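Local coordinates for DNA polymerase (Bacillus phage phi29, PDB 2PY5), which replicates the viral DNA from a protein primer by strand displacement, with high processivity and fidelity, and also carries a 3'-5' exonuclease activity, at residues R23-G28 / Y156-E161; E46-V51 / I71-R76; D219-Y224 / D325-N330. The protein carries 2 engineered substitutions. One frame throughout, in Å; residues are numbered along the deposited sequence.

Interaction 1 of 3, residues R23-G28 / Y156-E161; sequences RVWAYG and YKITPE
The classic beta bulge of Trp25 and Ala26, two residues facing Glu14 on the neighbouring strand of the exonuclease sheet, meets Tyr156 and Ile158 of the loop that leads into helix 160-182. The side chains of Trp25 and Tyr156 run alongside each other, yet their ring planes stand 85° apart. The result is an offset edge-to-face (T-shaped) pair, with the Tyr156 edge turned toward the Trp25 six-membered ring and the centroids 5.7 Å apart. The CD2-CE2 edge of Tyr156 does the touching: CD2 lies 4.0 Å from Trp25 CE3, and CE2 lies 4.0 Å from Trp25 CZ3. Tyr156 makes this approach with CG opposite its backbone N (chi1 164°), and the phenol OH beyond is bound by Glu162. Ile158 meets the indole at its rim, near the ring plane, CG1 lying 4.2 Å from Trp25 CZ3. Because chi2 is extended (169°), the far methyl CD1 reaches 3.7 Å from Ala26 CB. The small alanine lets that branched aliphatic chain come close to the strand. Between the backbones a water spends both protons on carbonyls, at 2.7 Å from Trp25 O and 2.7 Å from Tyr156 O. It also lies at the edge of the Tyr156 ring, near its plane, and Asn42 gives Tyr156 O a second bond. Thr159 N-caps the helix, while the Glu162 carboxylate that takes the Tyr156 hydroxyl also accepts from Thr159 N, so one acid ties the loop to the helix start. The Trp25 side chain comes within about 3 Å (nearest atoms) of Glu14, which is essential for exonucleolysis. A bulged strand backed by a helix-entry loop is consistent with a second-shell place beside the 3'-5' exonuclease site of this family B polymerase.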
loop_
_atom_site.group_PDB
_atom_site.type_symbol
_atom_site.label_atom_id
_atom_site.label_comp_id
_atom_site.label_asym_id
_atom_site.label_seq_id
_atom_site.Cartn_x
_atom_site.Cartn_y
_atom_site.Cartn_z
ATOM N N ARG F 23 21.240 2.898 19.632
ATOM C CA ARG F 23 22.234 3.527 18.782
ATOM C C ARG F 23 22.572 2.663 17.577
ATOM O O ARG F 23 22.361 1.470 17.574
ATOM C CB ARG F 23 23.499 3.814 19.593
ATOM C CG ARG F 23 24.060 2.623 20.272
ATOM C CD ARG F 23 25.232 2.948 21.218
ATOM N NE ARG F 23 25.305 1.879 22.206
ATOM C CZ ARG F 23 25.798 0.656 21.996
ATOM N NH1 ARG F 23 26.358 0.312 20.846
ATOM N NH2 ARG F 23 25.719 -0.238 22.953
ATOM N N VAL F 24 23.130 3.297 16.563
ATOM C CA VAL F 24 23.672 2.596 15.394
ATOM C C VAL F 24 24.956 1.856 15.793
ATOM O O VAL F 24 25.856 2.452 16.406
ATOM C CB VAL F 24 23.960 3.614 14.259
ATOM C CG1 VAL F 24 24.734 2.979 13.103
ATOM C CG2 VAL F 24 22.648 4.218 13.765
ATOM N N TRP F 25 25.028 0.558 15.489
ATOM C CA TRP F 25 26.280 -0.191 15.659
ATOM C C TRP F 25 26.962 -0.527 14.334
ATOM O O TRP F 25 28.117 -0.922 14.322
ATOM C CB TRP F 25 26.103 -1.446 16.527
ATOM C CG TRP F 25 25.213 -2.537 15.964
ATOM C CD1 TRP F 25 23.909 -2.745 16.274
ATOM C CD2 TRP F 25 25.586 -3.581 15.058
ATOM N NE1 TRP F 25 23.438 -3.860 15.629
ATOM C CE2 TRP F 25 24.445 -4.392 14.868
ATOM C CE3 TRP F 25 26.778 -3.930 14.405
ATOM C CZ2 TRP F 25 24.449 -5.505 14.021
ATOM C CZ3 TRP F 25 26.783 -5.048 13.570
ATOM C CH2 TRP F 25 25.623 -5.822 13.389
ATOM N N ALA F 26 26.238 -0.366 13.224
ATOM C CA ALA F 26 26.832 -0.507 11.896
ATOM C C ALA F 26 26.116 0.365 10.884
ATOM O O ALA F 26 24.918 0.585 10.993
ATOM C CB ALA F 26 26.804 -1.961 11.429
ATOM N N TYR F 27 26.878 0.888 9.920
ATOM C CA TYR F 27 26.313 1.533 8.742
ATOM C C TYR F 27 26.935 0.915 7.501
ATOM O O TYR F 27 28.040 0.366 7.546
ATOM C CB TYR F 27 26.585 3.041 8.738
ATOM C CG TYR F 27 28.033 3.427 8.437
ATOM C CD1 TYR F 27 28.518 3.474 7.122
ATOM C CD2 TYR F 27 28.926 3.730 9.463
ATOM C CE1 TYR F 27 29.851 3.830 6.850
ATOM C CE2 TYR F 27 30.242 4.093 9.190
ATOM C CZ TYR F 27 30.697 4.132 7.873
ATOM O OH TYR F 27 32.011 4.476 7.592
ATOM N N GLY F 28 26.231 1.052 6.383
ATOM C CA GLY F 28 26.781 0.717 5.083
ATOM C C GLY F 28 26.258 1.722 4.088
ATOM O O GLY F 28 25.106 2.166 4.190
ATOM N N TYR F 156 31.846 -1.891 19.106
ATOM C CA TYR F 156 31.761 -3.317 18.807
ATOM C C TYR F 156 32.280 -3.609 17.397
ATOM O O TYR F 156 31.925 -2.913 16.424
ATOM C CB TYR F 156 30.308 -3.805 18.974
ATOM C CG TYR F 156 30.005 -5.141 18.346
ATOM C CD1 TYR F 156 30.293 -6.319 19.016
ATOM C CD2 TYR F 156 29.407 -5.229 17.099
ATOM C CE1 TYR F 156 30.019 -7.549 18.455
ATOM C CE2 TYR F 156 29.139 -6.468 16.527
ATOM C CZ TYR F 156 29.436 -7.617 17.214
ATOM O OH TYR F 156 29.163 -8.846 16.666
ATOM N N LYS F 157 33.134 -4.628 17.315
ATOM C CA LYS F 157 33.763 -5.049 16.066
ATOM C C LYS F 157 32.813 -5.884 15.212
ATOM O O LYS F 157 32.403 -6.977 15.608
ATOM C CB LYS F 157 35.012 -5.864 16.394
ATOM C CG LYS F 157 35.744 -6.478 15.214
ATOM C CD LYS F 157 37.117 -6.948 15.656
ATOM C CE LYS F 157 37.713 -7.990 14.739
ATOM N NZ LYS F 157 39.020 -8.470 15.279
ATOM N N ILE F 158 32.494 -5.378 14.026
ATOM C CA ILE F 158 31.597 -6.066 13.102
ATOM C C ILE F 158 32.247 -7.357 12.594
ATOM O O ILE F 158 33.397 -7.341 12.143
ATOM C CB ILE F 158 31.230 -5.158 11.894
ATOM C CG1 ILE F 158 30.570 -3.852 12.363
ATOM C CG2 ILE F 158 30.290 -5.885 10.952
ATOM C CD1 ILE F 158 30.439 -2.808 11.259
ATOM N N THR F 159 31.525 -8.476 12.694
ATOM C CA THR F 159 32.044 -9.772 12.248
ATOM C C THR F 159 31.985 -9.867 10.719
ATOM O O THR F 159 31.259 -9.112 10.084
ATOM C CB THR F 159 31.270 -10.965 12.867
ATOM O OG1 THR F 159 29.936 -11.008 12.342
ATOM C CG2 THR F 159 31.235 -10.873 14.398
ATOM N N PRO F 160 32.770 -10.783 10.121
ATOM C CA PRO F 160 32.660 -11.005 8.672
ATOM C C PRO F 160 31.238 -11.353 8.214
ATOM O O PRO F 160 30.803 -10.906 7.146
ATOM C CB PRO F 160 33.617 -12.173 8.424
ATOM C CG PRO F 160 34.595 -12.087 9.527
ATOM C CD PRO F 160 33.827 -11.613 10.717
ATOM N N GLU F 161 30.527 -12.122 9.040
ATOM C CA GLU F 161 29.152 -12.548 8.756
ATOM C C GLU F 161 28.167 -11.367 8.784
ATOM O O GLU F 161 27.319 -11.216 7.888
ATOM C CB GLU F 161 28.725 -13.623 9.766
ATOM C CG GLU F 161 29.499 -14.942 9.652
ATOM C CD GLU F 161 30.832 -14.979 10.430
ATOM O OE1 GLU F 161 31.238 -13.970 11.052
ATOM O OE2 GLU F 161 31.481 -16.043 10.411
HETATM O O HOH W 1 29.552 -1.541 16.491
#

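Interaction 2 of 3, residues E46-V51 / I71-R76; sequences EFMAWV and INWLER
Met48 lies on one face of the Trp73 indole, the two side chains running antiparallel alongside each other. Met48 CB sits almost over the middle of the six-membered ring, 3.5 Å from its centroid and 9° off the normal, a CH-pi contact. Met48 CG follows at 3.6 Å from Trp73 CD2. Bends at chi2 and chi3 (both near -60°) curl the thioether back, so that the terminal methyl returns to the indole with CE 3.6 Å from Trp73 CE3. SD stands off obliquely, 5.0 Å from the six-membered centroid, in a Met-aromatic contact. The same CE reaches Leu74 CD2 at 4.1 Å. A flexible, unbranched methionine suits this place because it can mould itself to a flat ring and a leucine at once.

Farther out, Asp45, just before the 46-51 segment, accepts the indole N-H of Trp73, helping to fix the turn of the ring and adding a polar tie between the two helices. Leu74 and Val51 both pack on Ile105, so both helices rest on the same strand, 100-110. Phe47 leans instead on Phe13 of strand 8-15. Strand 38-41, helix 44-54 and strand 57-60 follow one another in the chain, and helix 63-76 packs beside helix 44-54 against the mixed sheet, an arrangement typical of the RNase H-like fold of polymerase proofreading exonucleases.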
loop_
_atom_site.group_PDB
_atom_site.type_symbol
_atom_site.label_atom_id
_atom_site.label_comp_id
_atom_site.label_asym_id
_atom_site.label_seq_id
_atom_site.Cartn_x
_atom_site.Cartn_y
_atom_site.Cartn_z
ATOM N N GLU F 46 31.017 8.803 12.041
ATOM C CA GLU F 46 31.780 8.627 10.819
ATOM C C GLU F 46 30.860 8.697 9.598
ATOM O O GLU F 46 31.189 9.366 8.605
ATOM C CB GLU F 46 32.485 7.285 10.857
ATOM C CG GLU F 46 33.435 7.065 9.730
ATOM C CD GLU F 46 34.230 5.809 9.932
ATOM O OE1 GLU F 46 33.726 4.726 9.565
ATOM O OE2 GLU F 46 35.353 5.907 10.493
ATOM N N PHE F 47 29.732 7.994 9.677
ATOM C CA PHE F 47 28.761 7.967 8.569
ATOM C C PHE F 47 28.269 9.384 8.273
ATOM O O PHE F 47 28.237 9.831 7.112
ATOM C CB PHE F 47 27.562 7.092 8.921
ATOM C CG PHE F 47 26.490 7.085 7.840
ATOM C CD1 PHE F 47 26.696 6.348 6.667
ATOM C CD2 PHE F 47 25.303 7.791 7.985
ATOM C CE1 PHE F 47 25.738 6.349 5.646
ATOM C CE2 PHE F 47 24.339 7.775 6.970
ATOM C CZ PHE F 47 24.574 7.045 5.805
ATOM N N MET F 48 27.862 10.085 9.319
ATOM C CA MET F 48 27.268 11.416 9.142
ATOM C C MET F 48 28.297 12.449 8.627
ATOM O O MET F 48 27.944 13.363 7.873
ATOM C CB MET F 48 26.604 11.901 10.434
ATOM C CG MET F 48 25.384 11.089 10.786
ATOM S SD MET F 48 24.084 11.091 9.518
ATOM C CE MET F 48 23.665 12.847 9.412
ATOM N N ALA F 49 29.557 12.336 9.033
ATOM C CA ALA F 49 30.594 13.189 8.459
ATOM C C ALA F 49 30.630 13.013 6.930
ATOM O O ALA F 49 30.740 13.989 6.201
ATOM C CB ALA F 49 31.973 12.882 9.085
ATOM N N TRP F 50 30.516 11.768 6.475
ATOM C CA TRP F 50 30.462 11.446 5.057
ATOM C C TRP F 50 29.194 12.042 4.416
ATOM O O TRP F 50 29.268 12.691 3.349
ATOM C CB TRP F 50 30.536 9.924 4.862
ATOM C CG TRP F 50 30.268 9.485 3.451
ATOM C CD1 TRP F 50 31.155 9.491 2.410
ATOM C CD2 TRP F 50 29.031 8.977 2.927
ATOM N NE1 TRP F 50 30.541 9.028 1.272
ATOM C CE2 TRP F 50 29.246 8.699 1.558
ATOM C CE3 TRP F 50 27.765 8.721 3.478
ATOM C CZ2 TRP F 50 28.240 8.195 0.735
ATOM C CZ3 TRP F 50 26.763 8.214 2.652
ATOM C CH2 TRP F 50 27.020 7.944 1.294
ATOM N N VAL F 51 28.055 11.845 5.070
ATOM C CA VAL F 51 26.783 12.414 4.596
ATOM C C VAL F 51 26.935 13.918 4.344
ATOM O O VAL F 51 26.468 14.434 3.327
ATOM C CB VAL F 51 25.633 12.200 5.608
ATOM C CG1 VAL F 51 24.378 12.998 5.201
ATOM C CG2 VAL F 51 25.320 10.716 5.790
ATOM N N ILE F 71 17.960 11.924 12.400
ATOM C CA ILE F 71 17.446 13.163 13.000
ATOM C C ILE F 71 17.933 13.326 14.451
ATOM O O ILE F 71 18.294 14.437 14.862
ATOM C CB ILE F 71 15.924 13.313 12.835
ATOM C CG1 ILE F 71 15.585 13.437 11.346
ATOM C CG2 ILE F 71 15.430 14.581 13.541
ATOM C CD1 ILE F 71 14.095 13.532 11.068
ATOM N N ASN F 72 17.936 12.233 15.219
ATOM C CA ASN F 72 18.534 12.271 16.552
ATOM C C ASN F 72 19.974 12.798 16.496
ATOM O O ASN F 72 20.391 13.574 17.340
ATOM C CB ASN F 72 18.506 10.885 17.210
ATOM C CG ASN F 72 17.223 10.629 17.984
ATOM O OD1 ASN F 72 16.226 10.113 17.424
ATOM N ND2 ASN F 72 17.214 11.003 19.234
ATOM N N TRP F 73 20.740 12.382 15.494
ATOM C CA TRP F 73 22.122 12.857 15.367
ATOM C C TRP F 73 22.156 14.339 14.994
ATOM O O TRP F 73 22.869 15.122 15.611
ATOM C CB TRP F 73 22.889 12.036 14.328
ATOM C CG TRP F 73 24.355 12.377 14.226
ATOM C CD1 TRP F 73 25.384 11.748 14.870
ATOM C CD2 TRP F 73 24.957 13.428 13.447
ATOM N NE1 TRP F 73 26.571 12.332 14.551
ATOM C CE2 TRP F 73 26.350 13.366 13.680
ATOM C CE3 TRP F 73 24.462 14.406 12.582
ATOM C CZ2 TRP F 73 27.249 14.245 13.080
ATOM C CZ3 TRP F 73 25.345 15.270 11.976
ATOM C CH2 TRP F 73 26.733 15.199 12.244
ATOM N N LEU F 74 21.355 14.718 13.992
ATOM C CA LEU F 74 21.349 16.085 13.514
ATOM C C LEU F 74 21.090 17.045 14.666
ATOM O O LEU F 74 21.800 18.013 14.830
ATOM C CB LEU F 74 20.314 16.274 12.388
ATOM C CG LEU F 74 20.675 15.614 11.064
ATOM C CD1 LEU F 74 19.440 15.531 10.180
ATOM C CD2 LEU F 74 21.777 16.386 10.340
ATOM N N GLU F 75 20.075 16.729 15.477
ATOM C CA GLU F 75 19.656 17.580 16.596
ATOM C C GLU F 75 20.720 17.727 17.674
ATOM O O GLU F 75 20.700 18.709 18.413
ATOM C CB GLU F 75 18.364 17.028 17.203
ATOM C CG GLU F 75 17.145 17.213 16.283
ATOM C CD GLU F 75 16.610 18.628 16.303
ATOM O OE1 GLU F 75 16.756 19.312 17.347
ATOM O OE2 GLU F 75 16.011 19.065 15.291
ATOM N N ARG F 76 21.633 16.758 17.777
ATOM C CA ARG F 76 22.712 16.815 18.766
ATOM C C ARG F 76 24.034 17.332 18.209
ATOM O O ARG F 76 25.012 17.483 18.946
ATOM C CB ARG F 76 22.918 15.431 19.371
ATOM C CG ARG F 76 21.766 14.969 20.254
ATOM C CD ARG F 76 21.976 13.545 20.641
ATOM N NE ARG F 76 21.019 13.086 21.652
ATOM C CZ ARG F 76 19.777 12.697 21.368
ATOM N NH1 ARG F 76 19.318 12.710 20.132
ATOM N NH2 ARG F 76 18.983 12.287 22.341
#

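Interaction 3 of 3, residues D219-Y224 / D325-N330; sequences DKEVRY and DLWLSN. With nucleotides of chain C.
A single water joins Tyr224 and Trp327, donating to Tyr224 O at 2.8 Å and accepting from Trp327 N at 2.9 Å. It thereby links the end of helix 216-223 to the backbone of strand 324-329. Beside this bridge the two aromatic side chains extend alongside each other and meet obliquely, their planes 40° apart and the Tyr224 centroid 4.6 Å from that of the Trp327 five-membered ring. Tyr224 CD1 comes over the indole face, 3.4 Å from Trp327 NE1, while CB lies 3.5 Å from Trp327 CD1. Glu221, one helical turn earlier, crosses the six-membered end of the same indole: its CB makes a CH-pi contact over the face, and its extended chain carries CD to 3.5 Å from Trp327 CH2. A tryptophan is long and flat enough to meet both residues of the helix, and it also stacks with His287.

Arg223 turns away from the strand toward DNA. Bent at chi3 (-53°), it sends NH1 to OP1 of DT6 of chain C at 3.2 Å in a nearly straight bond (172°); Ala394 O takes a further bond from NH1. NH2 makes a salt bridge to Asp219 OD1 at 2.9 Å; OD1 receives it on its syn lone pair and lies close to the guanidinium plane. This partner steadies the guanidinium, and Asp219 is itself held by Thr427. Trp327 O is bound by Arg227, so the 192-229 region and the strand are tied together as well. That region binds DNA and coordinates synthesis with degradation, and here its helix packs against the antiparallel sheet of the polymerization region, at the junction between exonuclease and polymerization domains that carries the YxGG/A motif in this type-B polymerase.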
loop_
_atom_site.group_PDB
_atom_site.type_symbol
_atom_site.label_atom_id
_atom_site.label_comp_id
_atom_site.label_asym_id
_atom_site.label_seq_id
_atom_site.Cartn_x
_atom_site.Cartn_y
_atom_site.Cartn_z
ATOM N N ASP F 219 -13.352 19.383 -4.123
ATOM C CA ASP F 219 -12.553 18.186 -3.908
ATOM C C ASP F 219 -12.943 17.494 -2.600
ATOM O O ASP F 219 -13.007 16.283 -2.544
ATOM C CB ASP F 219 -11.057 18.509 -3.894
ATOM C CG ASP F 219 -10.217 17.267 -3.947
ATOM O OD1 ASP F 219 -9.670 16.879 -2.893
ATOM O OD2 ASP F 219 -10.163 16.639 -5.045
ATOM N N LYS F 220 -13.162 18.283 -1.551
ATOM C CA LYS F 220 -13.547 17.753 -0.254
ATOM C C LYS F 220 -14.874 16.968 -0.340
ATOM O O LYS F 220 -14.985 15.892 0.219
ATOM C CB LYS F 220 -13.647 18.885 0.776
ATOM C CG LYS F 220 -13.979 18.427 2.179
ATOM C CD LYS F 220 -13.781 19.562 3.210
ATOM N N GLU F 221 -15.853 17.512 -1.061
ATOM C CA GLU F 221 -17.129 16.798 -1.273
ATOM C C GLU F 221 -16.942 15.491 -2.028
ATOM O O GLU F 221 -17.473 14.450 -1.643
ATOM C CB GLU F 221 -18.156 17.683 -2.001
ATOM C CG GLU F 221 -18.579 18.900 -1.210
ATOM C CD GLU F 221 -19.751 19.648 -1.824
ATOM O OE1 GLU F 221 -20.284 20.549 -1.138
ATOM O OE2 GLU F 221 -20.168 19.318 -2.962
ATOM N N VAL F 222 -16.170 15.541 -3.112
ATOM C CA VAL F 222 -15.881 14.336 -3.876
ATOM C C VAL F 222 -15.239 13.279 -2.956
ATOM O O VAL F 222 -15.577 12.108 -3.008
ATOM C CB VAL F 222 -14.974 14.634 -5.097
ATOM C CG1 VAL F 222 -14.592 13.349 -5.846
ATOM C CG2 VAL F 222 -15.688 15.610 -6.064
ATOM N N ARG F 223 -14.308 13.726 -2.106
ATOM C CA ARG F 223 -13.520 12.838 -1.280
ATOM C C ARG F 223 -14.368 12.084 -0.253
ATOM O O ARG F 223 -14.033 10.967 0.134
ATOM C CB ARG F 223 -12.405 13.630 -0.600
ATOM C CG ARG F 223 -11.459 12.831 0.321
ATOM C CD ARG F 223 -10.298 13.696 0.834
ATOM N NE ARG F 223 -9.655 14.312 -0.313
ATOM C CZ ARG F 223 -8.864 13.677 -1.157
ATOM N NH1 ARG F 223 -8.452 12.434 -0.911
ATOM N NH2 ARG F 223 -8.428 14.328 -2.225
ATOM N N TYR F 224 -15.488 12.677 0.156
ATOM C CA TYR F 224 -16.398 11.962 1.052
ATOM C C TYR F 224 -16.872 10.637 0.452
ATOM O O TYR F 224 -17.264 9.734 1.185
ATOM C CB TYR F 224 -17.626 12.794 1.423
ATOM C CG TYR F 224 -17.390 14.073 2.192
ATOM C CD1 TYR F 224 -18.049 15.230 1.842
ATOM C CD2 TYR F 224 -16.506 14.116 3.261
ATOM C CE1 TYR F 224 -17.856 16.406 2.531
ATOM C CE2 TYR F 224 -16.302 15.303 3.963
ATOM C CZ TYR F 224 -16.972 16.436 3.585
ATOM O OH TYR F 224 -16.791 17.639 4.284
ATOM N N ASP F 325 -25.216 9.626 7.057
ATOM C CA ASP F 325 -24.975 10.773 6.198
ATOM C C ASP F 325 -23.881 10.363 5.217
ATOM O O ASP F 325 -22.722 10.208 5.611
ATOM C CB ASP F 325 -24.572 11.993 7.009
ATOM C CG ASP F 325 -24.532 13.250 6.173
ATOM O OD1 ASP F 325 -23.745 13.310 5.242
ATOM O OD2 ASP F 325 -25.275 14.198 6.470
ATOM N N LEU F 326 -24.264 10.158 3.965
ATOM C CA LEU F 326 -23.381 9.528 2.996
ATOM C C LEU F 326 -23.243 10.341 1.728
ATOM O O LEU F 326 -24.201 10.914 1.251
ATOM C CB LEU F 326 -23.945 8.161 2.617
ATOM C CG LEU F 326 -24.211 7.176 3.762
ATOM C CD1 LEU F 326 -25.149 6.073 3.289
ATOM C CD2 LEU F 326 -22.913 6.615 4.280
ATOM N N TRP F 327 -22.031 10.345 1.169
ATOM C CA TRP F 327 -21.793 10.793 -0.196
ATOM C C TRP F 327 -21.416 9.551 -0.995
ATOM O O TRP F 327 -20.396 8.921 -0.689
ATOM C CB TRP F 327 -20.653 11.793 -0.230
ATOM C CG TRP F 327 -20.971 13.084 0.413
ATOM C CD1 TRP F 327 -21.067 13.328 1.748
ATOM C CD2 TRP F 327 -21.238 14.327 -0.245
ATOM N NE1 TRP F 327 -21.374 14.659 1.971
ATOM C CE2 TRP F 327 -21.471 15.289 0.758
ATOM C CE3 TRP F 327 -21.271 14.732 -1.590
ATOM C CZ2 TRP F 327 -21.759 16.623 0.466
ATOM C CZ3 TRP F 327 -21.577 16.058 -1.877
ATOM C CH2 TRP F 327 -21.811 16.984 -0.858
ATOM N N LEU F 328 -22.224 9.211 -1.999
ATOM C CA LEU F 328 -22.086 7.952 -2.743
ATOM C C LEU F 328 -21.999 8.185 -4.230
ATOM O O LEU F 328 -22.815 8.908 -4.798
ATOM C CB LEU F 328 -23.292 7.032 -2.481
ATOM C CG LEU F 328 -23.544 6.640 -1.015
ATOM C CD1 LEU F 328 -24.829 5.869 -0.905
ATOM C CD2 LEU F 328 -22.394 5.819 -0.501
ATOM N N SER F 329 -21.032 7.532 -4.866
ATOM C CA SER F 329 -21.060 7.412 -6.324
ATOM C C SER F 329 -22.369 6.745 -6.747
ATOM O O SER F 329 -22.984 5.990 -5.984
ATOM C CB SER F 329 -19.872 6.577 -6.804
ATOM O OG SER F 329 -20.048 5.182 -6.519
ATOM N N ASN F 330 -22.800 6.947 -7.987
ATOM C CA ASN F 330 -24.022 6.289 -8.437
ATOM C C ASN F 330 -23.913 4.750 -8.401
ATOM O O ASN F 330 -24.912 4.057 -8.211
ATOM C CB ASN F 330 -24.475 6.770 -9.839
ATOM C CG ASN F 330 -23.418 6.579 -10.915
ATOM O OD1 ASN F 330 -22.502 7.391 -11.035
ATOM N ND2 ASN F 330 -23.567 5.519 -11.723
ATOM P P DT C 6 -7.740 10.491 2.291
ATOM O OP1 DT C 6 -9.095 10.876 1.861
ATOM O OP2 DT C 6 -6.603 11.455 2.302
ATOM O "O5'" DT C 6 -7.815 9.884 3.774
ATOM C "C5'" DT C 6 -8.879 9.040 4.170
ATOM C "C4'" DT C 6 -8.718 8.726 5.643
ATOM O "O4'" DT C 6 -7.584 7.832 5.771
ATOM C "C3'" DT C 6 -8.429 9.940 6.536
ATOM O "O3'" DT C 6 -9.158 9.883 7.774
ATOM C "C2'" DT C 6 -6.923 9.864 6.760
ATOM C "C1'" DT C 6 -6.671 8.359 6.713
ATOM N N1 DT C 6 -5.269 7.934 6.325
ATOM C C2 DT C 6 -4.652 6.945 7.070
ATOM O O2 DT C 6 -5.186 6.403 8.027
ATOM N N3 DT C 6 -3.382 6.617 6.646
ATOM C C4 DT C 6 -2.676 7.161 5.585
ATOM O O4 DT C 6 -1.540 6.790 5.300
ATOM C C5 DT C 6 -3.379 8.188 4.845
ATOM C C7 DT C 6 -2.730 8.863 3.672
ATOM C C6 DT C 6 -4.620 8.519 5.243
HETATM O O HOH W 2 -19.692 9.409 2.620
#

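How the interactions relate
Interactions 1 and 2 belong to the exonuclease region, their centres about 17 Å apart, with interaction 2 nested inside the loop that interaction 1 closes. They touch: Tyr27 OH lies 2.6 Å from Glu46 OE1, a probable hydrogen bond, and the rings of Tyr27 and Phe47 meet. Strand 24-31 is thus held by the 156-161 loop and by helix 44-54. Interaction 1 comes within about 4 Å of the bound nucleic acid (nearest atoms), whereas interaction 2 stays about 9 Å away. Interaction 3, where the 192-229 region meets the polymerization region, has its centre about 52 Å from that of interaction 1 and 46 Å from that of interaction 2; there Arg223 binds a DNA phosphate directly.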